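Local structure of GAF domain-containing protein (Thermoplasma acidophilum, 4MN7) at residues I69-D74 with A114-E119; V96-E101 with L134-F139; P79-S84 with Q89-V94; P23-V28 with K118-M123. The protein probably reduces free methionine-R-sulfoxide to methionine, acting as a type II free methionine-R-sulfoxide reductase built on a GAF domain. The protein carries 1 engineered substitution. All coordinates share one frame; numbering follows the deposited sequence.

Overall arrangement
All four contacts belong to a GAF domain with one antiparallel sheet, and three of them, contacts 1, 2 and 4, use helix 118-136. Contacts 1 and 4 gather at the start of this helix with centres about 8 Å apart and share K118 and E119. Contact 2 lies at its other end, its centre about 23 Å from that of contact 1. Contact 3, about 10 Å from contact 1 centre to centre, joins loop 79-84 to strand 90-98, which pairs with strand 70-72 of contact 1; along the chain it is nested inside contacts 1 and 4. Distant chain segments thus fix both ends of one helix against the sheet, and contacts 2 and 4 also touch the second subunit.

Contact 1 (I69-D74 with A114-E119); sequences IVNEYD and AAFSKE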
# COMPACT_ATOMS: atom_id res chain seq x y z
N ILE A 69 -6.31 -19.14 4.72
CA ILE A 69 -4.97 -19.46 4.29
C ILE A 69 -4.88 -20.89 3.84
O ILE A 69 -5.44 -21.79 4.45
CB ILE A 69 -3.97 -19.26 5.43
CG1 ILE A 69 -3.77 -17.75 5.68
CG2 ILE A 69 -2.62 -19.87 5.10
CD1 ILE A 69 -3.01 -17.43 6.93
N VAL A 70 -4.15 -21.11 2.76
CA VAL A 70 -3.85 -22.48 2.33
C VAL A 70 -2.35 -22.55 2.36
O VAL A 70 -1.65 -21.75 1.69
CB VAL A 70 -4.41 -22.77 0.94
CG1 VAL A 70 -3.89 -24.11 0.41
CG2 VAL A 70 -5.93 -22.84 1.05
N ASN A 71 -1.83 -23.51 3.08
CA ASN A 71 -0.37 -23.60 3.26
C ASN A 71 0.02 -25.01 2.97
O ASN A 71 -0.24 -25.85 3.80
CB ASN A 71 0.03 -23.24 4.70
CG ASN A 71 1.56 -23.27 4.94
OD1 ASN A 71 2.35 -23.76 4.10
ND2 ASN A 71 1.98 -22.81 6.14
N GLU A 72 0.64 -25.25 1.79
CA GLU A 72 1.12 -26.59 1.41
C GLU A 72 2.60 -26.74 1.79
O GLU A 72 3.46 -26.09 1.23
CB GLU A 72 0.93 -26.82 -0.07
CG GLU A 72 1.57 -28.08 -0.57
CD GLU A 72 1.03 -29.30 0.19
OE1 GLU A 72 1.81 -30.05 0.84
OE2 GLU A 72 -0.21 -29.47 0.18
N TYR A 73 2.86 -27.57 2.79
CA TYR A 73 4.21 -27.81 3.34
C TYR A 73 5.12 -28.64 2.40
O TYR A 73 6.37 -28.54 2.49
CB TYR A 73 4.09 -28.61 4.65
CG TYR A 73 3.16 -27.98 5.66
CD1 TYR A 73 3.57 -26.83 6.44
CD2 TYR A 73 1.87 -28.50 5.88
CE1 TYR A 73 2.71 -26.25 7.39
CE2 TYR A 73 0.99 -27.91 6.82
CZ TYR A 73 1.41 -26.79 7.56
OH TYR A 73 0.53 -26.25 8.47
N ASP A 74 4.47 -29.46 1.56
CA ASP A 74 5.15 -30.43 0.68
C ASP A 74 4.41 -30.66 -0.66
O ASP A 74 3.62 -31.63 -0.80
CB ASP A 74 5.29 -31.75 1.40
CG ASP A 74 6.35 -32.63 0.76
OD1 ASP A 74 6.79 -32.34 -0.40
OD2 ASP A 74 6.76 -33.60 1.43
N ALA A 114 8.36 -26.98 3.75
CA ALA A 114 7.78 -26.44 5.00
C ALA A 114 8.35 -25.04 5.36
O ALA A 114 8.80 -24.80 6.45
CB ALA A 114 8.04 -27.41 6.14
N ALA A 115 8.40 -24.17 4.38
CA ALA A 115 8.95 -22.84 4.50
C ALA A 115 8.08 -21.90 5.40
O ALA A 115 8.58 -20.91 5.89
CB ALA A 115 9.03 -22.23 3.11
N PHE A 116 6.79 -22.17 5.51
CA PHE A 116 5.82 -21.22 6.03
C PHE A 116 5.26 -21.70 7.36
O PHE A 116 4.49 -22.65 7.44
CB PHE A 116 4.73 -21.01 5.02
CG PHE A 116 5.25 -20.58 3.69
CD1 PHE A 116 5.80 -19.35 3.51
CD2 PHE A 116 5.21 -21.44 2.61
CE1 PHE A 116 6.29 -18.95 2.27
CE2 PHE A 116 5.72 -21.04 1.37
CZ PHE A 116 6.27 -19.80 1.20
N SER A 117 5.73 -21.06 8.42
CA SER A 117 5.32 -21.42 9.77
C SER A 117 4.07 -20.61 10.18
O SER A 117 3.58 -19.75 9.41
CB SER A 117 6.49 -21.10 10.73
OG SER A 117 6.80 -19.70 10.68
N LYS A 118 3.57 -20.84 11.37
CA LYS A 118 2.45 -20.10 11.94
C LYS A 118 2.74 -18.63 12.04
O LYS A 118 1.86 -17.83 11.78
CB LYS A 118 2.09 -20.57 13.35
CG LYS A 118 1.64 -22.00 13.45
CD LYS A 118 0.21 -22.16 12.96
CE LYS A 118 -0.10 -23.63 12.63
NZ LYS A 118 -1.30 -23.68 11.74
N GLU A 119 3.98 -18.29 12.38
CA GLU A 119 4.45 -16.88 12.42
C GLU A 119 4.21 -16.22 11.04
O GLU A 119 3.67 -15.15 10.94
CB GLU A 119 5.95 -16.85 12.81
CG GLU A 119 6.66 -15.50 12.67
CD GLU A 119 8.21 -15.54 12.82
OE1 GLU A 119 8.83 -16.65 12.88
OE2 GLU A 119 8.82 -14.44 12.87
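With chi1 at -178°, N71 stretches its amide away from its own backbone N toward F116, and ND2 of N71 meets the backbone O of F116 at 2.8 Å in a fairly straight bond (158°). The oxygen lies in the plane of the amide, but ND2 stands well above the carbonyl plane of F116. A second bond from ND2, to E121 OE2 on the following helix, fixes the rotation of the amide. The other amide atom, OD1 of N71, is buried without a polar partner. F116 holds CG beside its backbone N (chi1 -56°), which brings CD2 at the ring edge to 4.0 Å from OD1 of N71. The F116 ring is covered on one face by the methyl of A115 and packs on I92 and I108. Further along, the backbones join directly: A114 N bonds to Y73 O at 2.8 Å, while A114 CA lies at the edge of the Y73 ring. Loop 114-117 is thus bound to strand 70-72 just ahead of the N-cap S117, where the loop before helix 118-136 meets the edge strand of the antiparallel GAF sheet.

Contact 2 (V96-E101 with L134-F139); sequences VRYQGE and LVHEFF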
# COMPACT_ATOMS: atom_id res chain seq x y z
N VAL A 96 -6.89 -12.00 0.46
CA VAL A 96 -6.99 -10.54 0.71
C VAL A 96 -8.45 -10.22 0.84
O VAL A 96 -9.18 -10.48 -0.06
CB VAL A 96 -6.35 -9.70 -0.40
CG1 VAL A 96 -6.62 -8.17 -0.18
CG2 VAL A 96 -4.86 -10.02 -0.45
N ARG A 97 -8.87 -9.76 2.00
CA ARG A 97 -10.27 -9.46 2.22
C ARG A 97 -10.69 -7.97 2.26
O ARG A 97 -10.00 -7.08 2.82
CB ARG A 97 -10.71 -10.07 3.52
CG ARG A 97 -10.50 -11.56 3.58
CD ARG A 97 -10.64 -12.01 5.02
NE ARG A 97 -10.47 -13.43 5.10
CZ ARG A 97 -9.83 -14.04 6.07
NH1 ARG A 97 -9.35 -13.35 7.07
NH2 ARG A 97 -9.74 -15.36 6.07
N TYR A 98 -11.87 -7.73 1.72
CA TYR A 98 -12.44 -6.38 1.64
C TYR A 98 -13.90 -6.49 2.02
O TYR A 98 -14.67 -7.15 1.37
CB TYR A 98 -12.23 -5.81 0.26
CG TYR A 98 -12.54 -4.31 0.13
CD1 TYR A 98 -13.86 -3.86 -0.16
CD2 TYR A 98 -11.54 -3.36 0.32
CE1 TYR A 98 -14.15 -2.49 -0.27
CE2 TYR A 98 -11.81 -2.00 0.19
CZ TYR A 98 -13.11 -1.57 -0.12
OH TYR A 98 -13.35 -0.22 -0.22
N GLN A 99 -14.24 -5.90 3.15
CA GLN A 99 -15.56 -6.06 3.74
C GLN A 99 -15.86 -7.51 4.03
O GLN A 99 -16.89 -7.98 3.65
CB GLN A 99 -16.61 -5.40 2.82
CG GLN A 99 -16.45 -3.89 2.92
CD GLN A 99 -17.03 -3.13 1.78
OE1 GLN A 99 -17.33 -3.68 0.74
NE2 GLN A 99 -17.18 -1.84 1.96
N GLY A 100 -14.91 -8.21 4.64
CA GLY A 100 -15.09 -9.60 5.04
C GLY A 100 -15.04 -10.66 3.93
O GLY A 100 -14.92 -11.85 4.24
N GLU A 101 -15.07 -10.23 2.66
CA GLU A 101 -15.07 -11.13 1.52
C GLU A 101 -13.72 -11.10 0.77
O GLU A 101 -13.07 -10.07 0.63
CB GLU A 101 -16.23 -10.73 0.59
CG GLU A 101 -17.61 -11.24 1.06
CD GLU A 101 -17.59 -12.68 1.63
OE1 GLU A 101 -17.69 -13.68 0.88
OE2 GLU A 101 -17.47 -12.83 2.87
N LEU A 134 -5.64 -1.27 -1.45
CA LEU A 134 -4.91 -1.11 -2.63
C LEU A 134 -5.23 -2.20 -3.63
O LEU A 134 -5.39 -1.93 -4.79
CB LEU A 134 -3.41 -1.08 -2.36
CG LEU A 134 -2.93 0.15 -1.61
CD1 LEU A 134 -1.62 -0.17 -0.91
CD2 LEU A 134 -2.76 1.27 -2.61
N VAL A 135 -5.28 -3.43 -3.19
CA VAL A 135 -5.60 -4.58 -4.08
C VAL A 135 -7.03 -4.40 -4.61
O VAL A 135 -7.33 -4.74 -5.72
CB VAL A 135 -5.60 -5.89 -3.30
CG1 VAL A 135 -6.23 -7.02 -4.12
CG2 VAL A 135 -4.21 -6.26 -2.93
N HIS A 136 -7.88 -3.81 -3.80
CA HIS A 136 -9.26 -3.59 -4.17
C HIS A 136 -9.42 -2.69 -5.39
O HIS A 136 -10.37 -2.81 -6.13
CB HIS A 136 -10.02 -2.97 -3.01
CG HIS A 136 -11.47 -2.71 -3.30
ND1 HIS A 136 -11.95 -1.45 -3.55
CD2 HIS A 136 -12.53 -3.55 -3.41
CE1 HIS A 136 -13.26 -1.51 -3.78
NE2 HIS A 136 -13.63 -2.77 -3.69
N GLU A 137 -8.49 -1.81 -5.62
CA GLU A 137 -8.54 -1.01 -6.84
C GLU A 137 -8.57 -1.86 -8.09
O GLU A 137 -8.98 -1.37 -9.14
CB GLU A 137 -7.34 -0.06 -6.90
CG GLU A 137 -7.39 1.05 -5.87
CD GLU A 137 -8.60 1.94 -6.10
OE1 GLU A 137 -8.74 2.44 -7.24
OE2 GLU A 137 -9.37 2.14 -5.15
N PHE A 138 -8.07 -3.09 -8.02
CA PHE A 138 -8.19 -4.01 -9.17
C PHE A 138 -9.39 -4.95 -9.12
O PHE A 138 -9.71 -5.66 -10.08
CB PHE A 138 -6.89 -4.80 -9.32
CG PHE A 138 -5.81 -4.00 -9.92
CD1 PHE A 138 -5.72 -3.89 -11.27
CD2 PHE A 138 -4.92 -3.33 -9.14
CE1 PHE A 138 -4.73 -3.17 -11.88
CE2 PHE A 138 -3.94 -2.56 -9.73
CZ PHE A 138 -3.82 -2.49 -11.10
N PHE A 139 -10.09 -4.97 -8.00
CA PHE A 139 -11.15 -5.93 -7.83
C PHE A 139 -12.28 -5.54 -8.76
O PHE A 139 -12.58 -4.38 -8.90
CB PHE A 139 -11.69 -5.91 -6.42
CG PHE A 139 -12.89 -6.81 -6.22
CD1 PHE A 139 -12.77 -8.18 -6.36
CD2 PHE A 139 -14.14 -6.29 -5.92
CE1 PHE A 139 -13.88 -9.03 -6.15
CE2 PHE A 139 -15.27 -7.13 -5.78
CZ PHE A 139 -15.13 -8.52 -5.90
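Y98, which stacks on H136, has its backbone N bonded to E101 O at 2.8 Å, and the return bond from E101 N to Y98 O is weak. These bonds close a type I' turn through Q99 and G100, a tight connection between strands 90-98 and 101-110. From the strand end the phenol ring reaches across to the imidazole of H136 and lies flat against it. The ring centroids are 3.6 Å apart and the planes only 5° from parallel, a face-to-face stack. Its overlap is nearly complete: H136 CD2 sits over the centre of the phenol ring, and Y98 CZ over the centre of the imidazole. The closest atoms are Y98 CE1 and H136 NE2, at 3.5 Å, while CB of H136 continues over the same face of the phenol, 3.7 Å from Y98 CD2. Both first torsions are extended (chi1 -169° for Y98, -180° for H136), and this carries the two rings toward each other between the two segments. If the imidazole were protonated, a cation-pi component would probably add to the stack.

Two residues back along the strand, V96 meets V135 tip to tip. CG1 of V96 points into the fork of the other valine, 4.0 Å from V135 CB and close to both its methyls. I103 of the adjoining strand touches Y98, V135 and H136, and A128 and A132 of the same helix also touch V96. L134 and E137 pack on L130 of the second subunit. This is helix-on-sheet packing of the GAF fold, at a beta hairpin and beside the dimer contact.

Contact 3 (P79-S84 with Q89-V94); sequences PKYLAS and QSEIVV. Engineered in segment 79-84: S84 (natural residue Cys).
Y81 donates the hydrogen bond that makes this contact, from its OH to E91 OE1 at 2.7 Å. The hydroxyl approaches OE1 on the syn side, 19° out of the carboxylate plane, and the other oxygen, E91 OE2, is 3.4 Å from Y81 OH. OE1 also stands near the plane of the phenol at its edge, 3.2 Å from Y81 CE2. Ring and carboxylate are turned 53° from each other, and the two side chains cross at about a right angle.

Both first torsions are anti (chi1 177° for Y81), and the E91 chain stays extended to the carboxylate. The next layer holds these side chains in place. L59 packs against Y81 and E91 as well as V93, and V75 touches Y81. The loop backbone is tied down ahead of the tyrosine, where N78 OD1 accepts a bond from K80 N and a weak one from Y81 N. OE2 of E91 lies close to the carboxylate of D107, and the E91 side chain also touches D109, an acidic cluster of the kind that lines the substrate pocket in related free methionine-R-sulfoxide reductases; the same role here is probable. Farther along the loop, the engineered S84, a cysteine in the natural protein, bonds through OG to H50 ND1.

E91 is anchored in turn by backbone bonding to E72. At the start of the strand, Q89 and S90 both face S110 in a classic beta bulge. Strand 90-98 runs between strands 70-72 and 101-110, with helix 59-66 packed against E91 and V93 and helix 118-136 against I92 and V94.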
# COMPACT_ATOMS: atom_id res chain seq x y z
N PRO A 79 0.04 -35.35 -4.55
CA PRO A 79 -0.23 -35.74 -5.91
C PRO A 79 -1.46 -35.08 -6.54
O PRO A 79 -1.69 -35.32 -7.72
CB PRO A 79 -0.40 -37.26 -5.81
CG PRO A 79 -0.89 -37.48 -4.42
CD PRO A 79 -0.21 -36.44 -3.58
N LYS A 80 -2.23 -34.26 -5.80
CA LYS A 80 -3.39 -33.56 -6.38
C LYS A 80 -3.10 -32.16 -6.95
O LYS A 80 -3.90 -31.63 -7.72
CB LYS A 80 -4.53 -33.42 -5.36
CG LYS A 80 -4.97 -34.71 -4.67
CD LYS A 80 -5.18 -35.87 -5.64
CE LYS A 80 -6.27 -36.80 -5.16
NZ LYS A 80 -7.62 -36.20 -5.36
N TYR A 81 -1.97 -31.57 -6.57
CA TYR A 81 -1.62 -30.22 -7.02
C TYR A 81 -0.32 -30.14 -7.77
O TYR A 81 0.63 -30.86 -7.46
CB TYR A 81 -1.53 -29.30 -5.82
CG TYR A 81 -1.11 -27.90 -6.16
CD1 TYR A 81 -1.97 -27.04 -6.90
CD2 TYR A 81 0.14 -27.41 -5.74
CE1 TYR A 81 -1.59 -25.73 -7.19
CE2 TYR A 81 0.54 -26.10 -6.03
CZ TYR A 81 -0.33 -25.26 -6.75
OH TYR A 81 0.10 -23.97 -7.01
N LEU A 82 -0.25 -29.27 -8.77
CA LEU A 82 1.05 -29.00 -9.47
C LEU A 82 1.40 -27.57 -9.19
O LEU A 82 0.53 -26.71 -9.20
CB LEU A 82 0.99 -29.19 -11.01
CG LEU A 82 1.43 -30.50 -11.71
CD1 LEU A 82 1.33 -30.40 -13.24
CD2 LEU A 82 2.82 -30.99 -11.30
N ALA A 83 2.68 -27.31 -8.98
CA ALA A 83 3.18 -25.94 -8.87
C ALA A 83 3.40 -25.31 -10.24
O ALA A 83 3.22 -25.94 -11.28
CB ALA A 83 4.46 -25.86 -7.98
N SER A 84 3.75 -24.03 -10.21
CA SER A 84 4.08 -23.26 -11.38
C SER A 84 5.56 -23.34 -11.71
O SER A 84 5.97 -22.95 -12.78
CB SER A 84 3.71 -21.78 -11.14
OG SER A 84 2.31 -21.62 -10.96
N GLN A 89 8.93 -26.26 -3.49
CA GLN A 89 8.58 -27.29 -2.55
C GLN A 89 7.55 -26.89 -1.58
O GLN A 89 6.98 -27.74 -0.95
CB GLN A 89 9.83 -27.70 -1.76
CG GLN A 89 10.84 -28.42 -2.68
CD GLN A 89 12.01 -29.05 -1.92
OE1 GLN A 89 11.95 -30.19 -1.54
NE2 GLN A 89 13.04 -28.27 -1.66
N SER A 90 7.34 -25.59 -1.35
CA SER A 90 6.20 -25.21 -0.49
C SER A 90 5.57 -23.94 -1.00
O SER A 90 6.21 -23.16 -1.70
CB SER A 90 6.53 -25.21 1.03
OG SER A 90 7.62 -24.37 1.34
N GLU A 91 4.30 -23.76 -0.66
CA GLU A 91 3.52 -22.67 -1.18
C GLU A 91 2.39 -22.28 -0.20
O GLU A 91 1.75 -23.15 0.41
CB GLU A 91 2.92 -23.04 -2.53
CG GLU A 91 2.11 -21.89 -3.16
CD GLU A 91 1.59 -22.17 -4.54
OE1 GLU A 91 1.77 -23.33 -4.96
OE2 GLU A 91 1.03 -21.26 -5.20
N ILE A 92 2.18 -20.97 -0.06
CA ILE A 92 1.18 -20.43 0.84
C ILE A 92 0.39 -19.41 0.07
O ILE A 92 0.94 -18.68 -0.75
CB ILE A 92 1.78 -19.86 2.12
CG1 ILE A 92 0.69 -19.53 3.12
CG2 ILE A 92 2.64 -18.67 1.78
CD1 ILE A 92 1.17 -19.06 4.46
N VAL A 93 -0.91 -19.46 0.25
CA VAL A 93 -1.80 -18.54 -0.40
C VAL A 93 -2.65 -17.94 0.69
O VAL A 93 -3.32 -18.65 1.40
CB VAL A 93 -2.67 -19.20 -1.44
CG1 VAL A 93 -3.43 -18.14 -2.25
CG2 VAL A 93 -1.85 -20.02 -2.41
N VAL A 94 -2.64 -16.61 0.78
CA VAL A 94 -3.27 -15.91 1.88
C VAL A 94 -4.31 -15.01 1.26
O VAL A 94 -3.96 -14.21 0.41
CB VAL A 94 -2.23 -15.02 2.51
CG1 VAL A 94 -2.87 -14.15 3.56
CG2 VAL A 94 -1.11 -15.88 3.09

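Contact 4 (P23-V28 with K118-M123); sequences PKYDWV and KEDEAM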
# COMPACT_ATOMS: atom_id res chain seq x y z
N PRO A 23 14.20 -15.01 3.44
CA PRO A 23 15.10 -15.86 2.66
C PRO A 23 14.45 -17.06 1.97
O PRO A 23 14.94 -17.50 0.96
CB PRO A 23 16.10 -16.34 3.71
CG PRO A 23 16.04 -15.28 4.79
CD PRO A 23 14.58 -15.00 4.86
N LYS A 24 13.38 -17.59 2.52
CA LYS A 24 12.69 -18.73 1.92
C LYS A 24 11.62 -18.33 0.88
O LYS A 24 11.03 -19.19 0.24
CB LYS A 24 11.99 -19.53 3.03
CG LYS A 24 12.91 -19.96 4.13
CD LYS A 24 12.25 -20.99 4.99
CE LYS A 24 13.26 -21.64 5.90
NZ LYS A 24 12.55 -22.23 7.05
N TYR A 25 11.33 -17.04 0.74
CA TYR A 25 10.27 -16.61 -0.15
C TYR A 25 10.90 -16.42 -1.50
O TYR A 25 11.64 -15.49 -1.67
CB TYR A 25 9.63 -15.28 0.30
CG TYR A 25 8.81 -15.34 1.58
CD1 TYR A 25 8.88 -16.40 2.47
CD2 TYR A 25 7.99 -14.28 1.92
CE1 TYR A 25 8.13 -16.39 3.65
CE2 TYR A 25 7.24 -14.28 3.09
CZ TYR A 25 7.32 -15.33 3.94
OH TYR A 25 6.57 -15.28 5.05
N ASP A 26 10.59 -17.30 -2.46
CA ASP A 26 11.22 -17.26 -3.79
C ASP A 26 10.40 -16.65 -4.91
O ASP A 26 10.96 -16.21 -5.87
CB ASP A 26 11.65 -18.67 -4.20
CG ASP A 26 12.75 -19.19 -3.31
OD1 ASP A 26 13.75 -18.46 -3.28
OD2 ASP A 26 12.61 -20.21 -2.61
N TRP A 27 9.06 -16.60 -4.77
CA TRP A 27 8.16 -15.99 -5.72
C TRP A 27 7.03 -15.40 -4.90
O TRP A 27 6.48 -16.03 -4.02
CB TRP A 27 7.62 -17.07 -6.72
CG TRP A 27 6.90 -16.51 -7.94
CD1 TRP A 27 7.44 -16.11 -9.09
CD2 TRP A 27 5.51 -16.23 -8.03
NE1 TRP A 27 6.49 -15.63 -9.93
CE2 TRP A 27 5.29 -15.68 -9.29
CE3 TRP A 27 4.42 -16.42 -7.16
CZ2 TRP A 27 4.04 -15.28 -9.71
CZ3 TRP A 27 3.16 -16.02 -7.58
CH2 TRP A 27 2.97 -15.48 -8.85
N VAL A 28 6.71 -14.16 -5.17
CA VAL A 28 5.62 -13.48 -4.55
C VAL A 28 4.72 -12.83 -5.58
O VAL A 28 5.18 -12.11 -6.44
CB VAL A 28 6.14 -12.41 -3.58
CG1 VAL A 28 4.96 -11.78 -2.83
CG2 VAL A 28 7.11 -13.05 -2.58
N LYS A 118 3.57 -20.84 11.37
CA LYS A 118 2.45 -20.10 11.94
C LYS A 118 2.74 -18.63 12.04
O LYS A 118 1.86 -17.83 11.78
CB LYS A 118 2.09 -20.57 13.35
CG LYS A 118 1.64 -22.00 13.45
CD LYS A 118 0.21 -22.16 12.96
CE LYS A 118 -0.10 -23.63 12.63
NZ LYS A 118 -1.30 -23.68 11.74
N GLU A 119 3.98 -18.29 12.38
CA GLU A 119 4.45 -16.88 12.42
C GLU A 119 4.21 -16.22 11.04
O GLU A 119 3.67 -15.15 10.94
CB GLU A 119 5.95 -16.85 12.81
CG GLU A 119 6.66 -15.50 12.67
CD GLU A 119 8.21 -15.54 12.82
OE1 GLU A 119 8.83 -16.65 12.88
OE2 GLU A 119 8.82 -14.44 12.87
N ASP A 120 4.61 -16.91 9.99
CA ASP A 120 4.44 -16.44 8.61
C ASP A 120 2.98 -16.25 8.23
O ASP A 120 2.58 -15.27 7.58
CB ASP A 120 5.02 -17.48 7.61
CG ASP A 120 6.53 -17.56 7.62
OD1 ASP A 120 7.22 -16.56 7.31
OD2 ASP A 120 7.04 -18.66 7.96
N GLU A 121 2.18 -17.21 8.60
CA GLU A 121 0.80 -17.12 8.39
C GLU A 121 0.20 -15.88 8.98
O GLU A 121 -0.56 -15.18 8.31
CB GLU A 121 0.08 -18.35 8.97
CG GLU A 121 0.37 -19.59 8.19
CD GLU A 121 -0.42 -20.82 8.65
OE1 GLU A 121 -1.33 -20.71 9.51
OE2 GLU A 121 -0.12 -21.92 8.11
N ALA A 122 0.49 -15.64 10.25
CA ALA A 122 -0.10 -14.49 10.97
C ALA A 122 0.45 -13.16 10.40
O ALA A 122 -0.29 -12.21 10.16
CB ALA A 122 0.19 -14.61 12.47
N MET A 123 1.72 -13.13 10.04
CA MET A 123 2.31 -11.88 9.52
C MET A 123 1.72 -11.62 8.16
O MET A 123 1.36 -10.50 7.87
CB MET A 123 3.81 -11.99 9.51
CG MET A 123 4.56 -10.74 9.07
SD MET A 123 4.52 -9.29 10.15
CE MET A 123 4.61 -10.13 11.65
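Y25 carries its ring toward D120 from CB onward, with CG beside the backbone N (chi1 -69°). On the way out the ring rests on I108 of strand 101-110, and it also meets the ring of F116. CE1 of Y25 lies 3.8 Å from D120 OD1. CZ is a little nearer to the same oxygen, at 3.6 Å. At the tip, OH donates a hydrogen bond to D120 OD1 at 2.7 Å and stands 3.4 Å from D120 CG. OD1 lies near the plane of the phenol at its edge, yet the hydroxyl reaches it from above the carboxylate, 42° out of that plane. Ring and carboxylate are themselves turned 54° against each other, and the side chains run past one another in opposite directions.

Each oxygen of D120 has a partner, OD1 the phenol and OD2 the backbone N of S117, the N-cap residue, whose OG also lies near OD2. The carboxylate sits near the N-terminal end of the helix dipole, which would probably favour the charged form. M1 of the second subunit packs on Y25. After Y25 the chain enters strand 27-34 through D26 and W27, which both face D109 in a classic beta bulge. The arrangement joins that strand entry to a helix N-terminus in which an aspartate three residues after the N-cap takes the N-cap backbone N, at the start of the helix that lies along the GAF sheet.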